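Side-chain contact in putative sodium:solute symporter (Proteus mirabilis, PDB 5NV9), which uses the sodium gradient to carry the sialic acid N-acetylneuraminic acid into the cell, taking up two sodium ions with each sugar: residues T474-A477 and P478-A481. Numbering follows the deposited sequence.
With LMT (dodecyl-beta-D-maltoside), chain E.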
loop_
_atom_site.group_PDB
_atom_site.type_symbol
_atom_site.label_atom_id
_atom_site.label_comp_id
_atom_site.label_asym_id
_atom_site.label_seq_id
_atom_site.Cartn_x
_atom_site.Cartn_y
_atom_site.Cartn_z
ATOM N N THR A 474 17.688 5.861 22.031
ATOM C CA THR A 474 17.525 6.749 23.170
ATOM C C THR A 474 18.610 6.511 24.278
ATOM O O THR A 474 19.374 7.416 24.698
ATOM C CB THR A 474 16.095 6.603 23.694
ATOM O OG1 THR A 474 15.176 6.972 22.640
ATOM C CG2 THR A 474 15.899 7.530 24.875
ATOM N N ILE A 475 18.735 5.284 24.723
ATOM C CA ILE A 475 19.674 5.029 25.804
ATOM C C ILE A 475 21.153 5.228 25.442
ATOM O O ILE A 475 21.920 5.576 26.313
ATOM C CB ILE A 475 19.423 3.640 26.500
ATOM C CG1 ILE A 475 19.604 2.490 25.541
ATOM C CG2 ILE A 475 18.047 3.591 27.125
ATOM C CD1 ILE A 475 18.993 1.170 26.026
ATOM N N THR A 476 21.574 4.992 24.202
ATOM C CA THR A 476 22.955 5.239 23.755
ATOM C C THR A 476 23.325 6.621 23.244
ATOM O O THR A 476 24.505 6.850 22.971
ATOM C CB THR A 476 23.374 4.258 22.647
ATOM O OG1 THR A 476 22.600 4.459 21.467
ATOM C CG2 THR A 476 23.188 2.845 23.130
ATOM N N ALA A 477 22.339 7.495 23.058
ATOM C CA ALA A 477 22.545 8.923 22.685
ATOM C C ALA A 477 23.684 9.644 23.450
ATOM O O ALA A 477 24.452 10.347 22.827
ATOM C CB ALA A 477 21.236 9.704 22.834
ATOM N N PRO A 478 23.794 9.467 24.785
ATOM C CA PRO A 478 24.877 10.192 25.496
ATOM C C PRO A 478 26.289 9.696 25.213
ATOM O O PRO A 478 27.279 10.354 25.584
ATOM C CB PRO A 478 24.533 9.974 26.976
ATOM C CG PRO A 478 23.098 9.618 27.017
ATOM C CD PRO A 478 22.792 8.921 25.734
ATOM N N LEU A 479 26.409 8.556 24.546
ATOM C CA LEU A 479 27.726 8.054 24.148
ATOM C C LEU A 479 28.356 8.646 22.899
ATOM O O LEU A 479 29.515 8.331 22.601
ATOM C CB LEU A 479 27.640 6.562 23.901
ATOM C CG LEU A 479 27.040 5.746 25.045
ATOM C CD1 LEU A 479 26.779 4.304 24.567
ATOM C CD2 LEU A 479 27.989 5.821 26.210
ATOM N N PHE A 480 27.585 9.421 22.144
ATOM C CA PHE A 480 28.025 10.013 20.890
ATOM C C PHE A 480 27.904 11.549 21.008
ATOM O O PHE A 480 27.260 12.067 21.935
ATOM C CB PHE A 480 27.176 9.514 19.684
ATOM C CG PHE A 480 27.156 8.024 19.526
ATOM C CD1 PHE A 480 28.214 7.363 18.906
ATOM C CD2 PHE A 480 26.087 7.269 19.987
ATOM C CE1 PHE A 480 28.223 5.993 18.818
ATOM C CE2 PHE A 480 26.092 5.893 19.876
ATOM C CZ PHE A 480 27.174 5.254 19.323
ATOM N N ALA A 481 28.537 12.268 20.082
ATOM C CA ALA A 481 28.459 13.731 20.006
ATOM C C ALA A 481 27.000 14.219 19.989
ATOM O O ALA A 481 26.124 13.503 19.469
ATOM C CB ALA A 481 29.162 14.218 18.743
HETATM C C1B LMT E . 34.855 11.388 19.415
HETATM C C2B LMT E . 35.880 12.038 18.491
HETATM C C3B LMT E . 37.268 11.826 19.065
HETATM C C4B LMT E . 37.318 12.502 20.421
HETATM C C5B LMT E . 36.123 12.064 21.302
HETATM C C6B LMT E . 36.035 12.910 22.562
HETATM O O1B LMT E . 35.291 10.068 19.656
HETATM O O2B LMT E . 35.781 11.472 17.169
HETATM O O3B LMT E . 38.291 12.371 18.231
HETATM O "O4'" LMT E . 38.607 12.191 21.004
HETATM O O5B LMT E . 34.848 12.091 20.645
HETATM O O6B LMT E . 37.271 12.631 23.211
HETATM C "C1'" LMT E . 32.363 7.030 19.573
HETATM C "C2'" LMT E . 32.205 8.158 20.608
HETATM C "C3'" LMT E . 32.962 9.414 20.257
HETATM C "C4'" LMT E . 34.385 9.024 19.899
HETATM C "C5'" LMT E . 34.233 8.181 18.656
HETATM C "C6'" LMT E . 35.401 7.521 18.029
HETATM O "O1'" LMT E . 32.272 5.699 20.039
HETATM O "O2'" LMT E . 30.882 8.677 20.693
HETATM O "O3'" LMT E . 32.769 10.286 21.361
HETATM O "O5'" LMT E . 33.686 6.964 19.087
HETATM O "O6'" LMT E . 34.913 6.160 17.803
HETATM C C1 LMT E . 31.049 5.409 20.654
HETATM C C2 LMT E . 31.298 4.636 21.919
HETATM C C3 LMT E . 29.939 4.101 22.336
HETATM C C4 LMT E . 29.463 2.971 21.454
HETATM C C5 LMT E . 28.269 2.323 22.107
HETATM C C6 LMT E . 27.975 0.948 21.553
HETATM C C7 LMT E . 27.260 0.178 22.662
HETATM C C8 LMT E . 27.105 -1.306 22.334
HETATM C C9 LMT E . 25.911 -1.551 21.416
HETATM C C10 LMT E . 26.227 -2.581 20.330
HETATM C C11 LMT E . 25.042 -3.513 20.115
HETATM C C12 LMT E . 24.767 -3.701 18.645
HETATM O O HOH W 1 25.080 12.961 23.028
#
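T476 gives its carbonyl to the backbone of L479: L479 N lies 3.0 Å from T476 O, well above the carbonyl plane, with 150° at the hydrogen. One residue on, F480 N reaches A477 O at 3.3 Å, a straighter but weak bond. A477 O also accepts from a water that in turn donates to F480 O, closing a bridge across the turn, and from N432 ND2. P478 has no N-H to offer; its ring carbon CD sits 3.5 Å from I475 O.

Side chains gather round the T476 carbonyl. F480, with CG anti to its own carbonyl carbon (chi1 -56°), lies alongside T476 and brings ring atom CD2 obliquely to 3.4 Å from T476 O. T476 OG1 is hydrogen-bonded back to A472 O, while T476 CB meets L479 CD1 at 3.9 Å. Both T476 and F480 also touch S435 and V438 of helix 433-452.

A bound dodecyl maltoside lays its alkyl chain against L479 and F480, its carbon C5 3.5 Å from L479 CD1 and C1 3.4 Å from F480 CE1.

This is the cytoplasmic end of transmembrane helix 459-475, which winds down through a short 3-10 turn at the membrane surface, far from the sugar and sodium sites of this LeuT-fold symporter.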